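Local coordinates for protein probable ubiquitin-conjugating enzyme E2 7 (Caenorhabditis elegans, PDB 1PZV) that probably accepts ubiquitin from the E1 enzyme as a thioester and catalyses its covalent attachment to other proteins, at residues I33-V38 with K54-F59. Numbering follows the deposited sequence.
Sequences IYKWEV and KAILDF
Phe59 sets the corner of its ring, CE1, over one face of the Trp36 indole, toward its rim and 3.4 Å from Trp36 CD1. The two planes are inclined at 49°. Trp36 CG is anti to its carbonyl carbon (chi1 -64°), which turns the indole back toward Ile33. There Trp36 NE1 donates to Ile33 O, which lies in the indole plane, so the bond would help to set the ring's rotation. Tyr34 CD1 packs against Phe59 CB at 4.0 Å. On the sheet face of Trp36, Val38, Ala55 and Leu57, Leu57 CB meets Trp36 CB. Val38 fits its CG2 beside the short Ala55, 3.8 Å from Ala55 CB, while Val38 CG1 meets Leu57 CD1, the side chains crossing at about a right angle. Phe59 N donates almost straight to Tyr34 O. On the opposite sheet face Lys35 NZ and Asp58 OD1 form a salt bridge whose hydrogen bond is weak. With an alanine at Trp36, Phe59 CE1 would probably face a gap and Ile33 O lose its indole donor. Strands 35-41 and 52-58 are the central hairpin of the four-stranded UBC meander, flanked by 23-27 and 69-72; helix 5-17 packs Leu8 on Phe59 and Leu12 on Trp36.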
loop_
_atom_site.group_PDB
_atom_site.type_symbol
_atom_site.label_atom_id
_atom_site.label_comp_id
_atom_site.label_asym_id
_atom_site.label_seq_id
_atom_site.Cartn_x
_atom_site.Cartn_y
_atom_site.Cartn_z
ATOM N N ILE A 33 -0.182 -18.911 -2.069
ATOM C CA ILE A 33 0.838 -17.874 -2.000
ATOM C C ILE A 33 0.582 -16.641 -2.873
ATOM O O ILE A 33 1.413 -15.739 -2.918
ATOM C CB ILE A 33 2.212 -18.463 -2.374
ATOM C CG1 ILE A 33 3.330 -17.567 -1.841
ATOM C CG2 ILE A 33 2.311 -18.619 -3.884
ATOM C CD1 ILE A 33 3.382 -17.502 -0.343
ATOM N N TYR A 34 -0.564 -16.586 -3.546
ATOM C CA TYR A 34 -0.870 -15.452 -4.416
ATOM C C TYR A 34 -1.762 -14.356 -3.818
ATOM O O TYR A 34 -2.060 -13.366 -4.495
ATOM C CB TYR A 34 -1.469 -15.959 -5.731
ATOM C CG TYR A 34 -0.467 -16.708 -6.594
ATOM C CD1 TYR A 34 0.376 -16.024 -7.483
ATOM C CD2 TYR A 34 -0.317 -18.094 -6.483
ATOM C CE1 TYR A 34 1.350 -16.705 -8.241
ATOM C CE2 TYR A 34 0.653 -18.782 -7.231
ATOM C CZ TYR A 34 1.483 -18.084 -8.104
ATOM O OH TYR A 34 2.453 -18.762 -8.818
ATOM N N LYS A 35 -2.192 -14.532 -2.566
ATOM C CA LYS A 35 -3.027 -13.536 -1.872
ATOM C C LYS A 35 -2.423 -13.218 -0.511
ATOM O O LYS A 35 -2.488 -14.039 0.409
ATOM C CB LYS A 35 -4.445 -14.051 -1.650
ATOM C CG LYS A 35 -5.275 -14.209 -2.905
ATOM C CD LYS A 35 -6.718 -14.623 -2.567
ATOM C CE LYS A 35 -7.479 -13.499 -1.861
ATOM N NZ LYS A 35 -7.586 -12.288 -2.720
ATOM N N TRP A 36 -1.847 -12.027 -0.378
ATOM C CA TRP A 36 -1.220 -11.620 0.878
ATOM C C TRP A 36 -2.042 -10.627 1.677
ATOM O O TRP A 36 -2.681 -9.734 1.113
ATOM C CB TRP A 36 0.135 -10.968 0.609
ATOM C CG TRP A 36 1.161 -11.863 0.009
ATOM C CD1 TRP A 36 0.939 -12.966 -0.760
ATOM C CD2 TRP A 36 2.582 -11.700 0.080
ATOM N NE1 TRP A 36 2.134 -13.507 -1.166
ATOM C CE2 TRP A 36 3.159 -12.755 -0.655
ATOM C CE3 TRP A 36 3.423 -10.782 0.722
ATOM C CZ2 TRP A 36 4.542 -12.898 -0.800
ATOM C CZ3 TRP A 36 4.795 -10.925 0.584
ATOM C CH2 TRP A 36 5.341 -11.982 -0.160
ATOM N N GLU A 37 -2.019 -10.786 2.996
ATOM C CA GLU A 37 -2.700 -9.853 3.884
ATOM C C GLU A 37 -1.569 -9.086 4.559
ATOM O O GLU A 37 -0.775 -9.677 5.287
ATOM C CB GLU A 37 -3.541 -10.589 4.939
ATOM C CG GLU A 37 -2.823 -11.736 5.657
ATOM C CD GLU A 37 -3.630 -12.323 6.830
ATOM O OE1 GLU A 37 -4.887 -12.381 6.740
ATOM O OE2 GLU A 37 -2.993 -12.742 7.835
ATOM N N VAL A 38 -1.471 -7.786 4.308
ATOM C CA VAL A 38 -0.394 -7.016 4.926
ATOM C C VAL A 38 -0.837 -5.883 5.851
ATOM O O VAL A 38 -1.670 -5.060 5.490
ATOM C CB VAL A 38 0.569 -6.427 3.848
ATOM C CG1 VAL A 38 0.824 -7.469 2.757
ATOM C CG2 VAL A 38 0.002 -5.137 3.262
ATOM N N LYS A 54 -5.006 -2.480 7.206
ATOM C CA LYS A 54 -4.910 -3.816 6.624
ATOM C C LYS A 54 -4.992 -3.721 5.107
ATOM O O LYS A 54 -5.725 -2.896 4.583
ATOM C CB LYS A 54 -6.041 -4.704 7.173
ATOM C CG LYS A 54 -5.993 -4.874 8.709
ATOM C CD LYS A 54 -7.157 -5.705 9.298
ATOM C CE LYS A 54 -8.477 -4.922 9.347
ATOM N NZ LYS A 54 -9.618 -5.725 9.890
ATOM N N ALA A 55 -4.234 -4.546 4.393
ATOM C CA ALA A 55 -4.280 -4.495 2.931
ATOM C C ALA A 55 -4.040 -5.862 2.298
ATOM O O ALA A 55 -3.468 -6.768 2.913
ATOM C CB ALA A 55 -3.257 -3.478 2.400
ATOM N N ILE A 56 -4.475 -6.006 1.057
ATOM C CA ILE A 56 -4.304 -7.265 0.368
ATOM C C ILE A 56 -3.605 -7.118 -0.961
ATOM O O ILE A 56 -3.961 -6.263 -1.779
ATOM C CB ILE A 56 -5.645 -7.953 0.165
ATOM C CG1 ILE A 56 -6.165 -8.418 1.526
ATOM C CG2 ILE A 56 -5.498 -9.105 -0.823
ATOM C CD1 ILE A 56 -7.440 -9.208 1.473
ATOM N N LEU A 57 -2.586 -7.958 -1.149
ATOM C CA LEU A 57 -1.794 -7.978 -2.373
ATOM C C LEU A 57 -2.186 -9.173 -3.225
ATOM O O LEU A 57 -2.174 -10.311 -2.758
ATOM C CB LEU A 57 -0.300 -8.064 -2.052
ATOM C CG LEU A 57 0.423 -6.816 -1.556
ATOM C CD1 LEU A 57 1.802 -7.198 -1.080
ATOM C CD2 LEU A 57 0.515 -5.789 -2.668
ATOM N N ASP A 58 -2.545 -8.905 -4.471
ATOM C CA ASP A 58 -2.915 -9.961 -5.403
ATOM C C ASP A 58 -1.777 -10.112 -6.398
ATOM O O ASP A 58 -1.464 -9.166 -7.126
ATOM C CB ASP A 58 -4.198 -9.584 -6.139
ATOM C CG ASP A 58 -5.425 -9.702 -5.261
ATOM O OD1 ASP A 58 -5.924 -10.832 -5.087
ATOM O OD2 ASP A 58 -5.883 -8.669 -4.734
ATOM N N PHE A 59 -1.150 -11.285 -6.422
ATOM C CA PHE A 59 -0.048 -11.515 -7.352
ATOM C C PHE A 59 -0.459 -12.377 -8.539
ATOM O O PHE A 59 -1.012 -13.470 -8.367
ATOM C CB PHE A 59 1.132 -12.214 -6.663
ATOM C CG PHE A 59 1.753 -11.429 -5.551
ATOM C CD1 PHE A 59 1.194 -11.440 -4.273
ATOM C CD2 PHE A 59 2.898 -10.671 -5.779
ATOM C CE1 PHE A 59 1.775 -10.715 -3.237
ATOM C CE2 PHE A 59 3.486 -9.942 -4.750
ATOM C CZ PHE A 59 2.922 -9.960 -3.476
HETATM O O HOH W 1 -4.791 -13.960 -5.857
#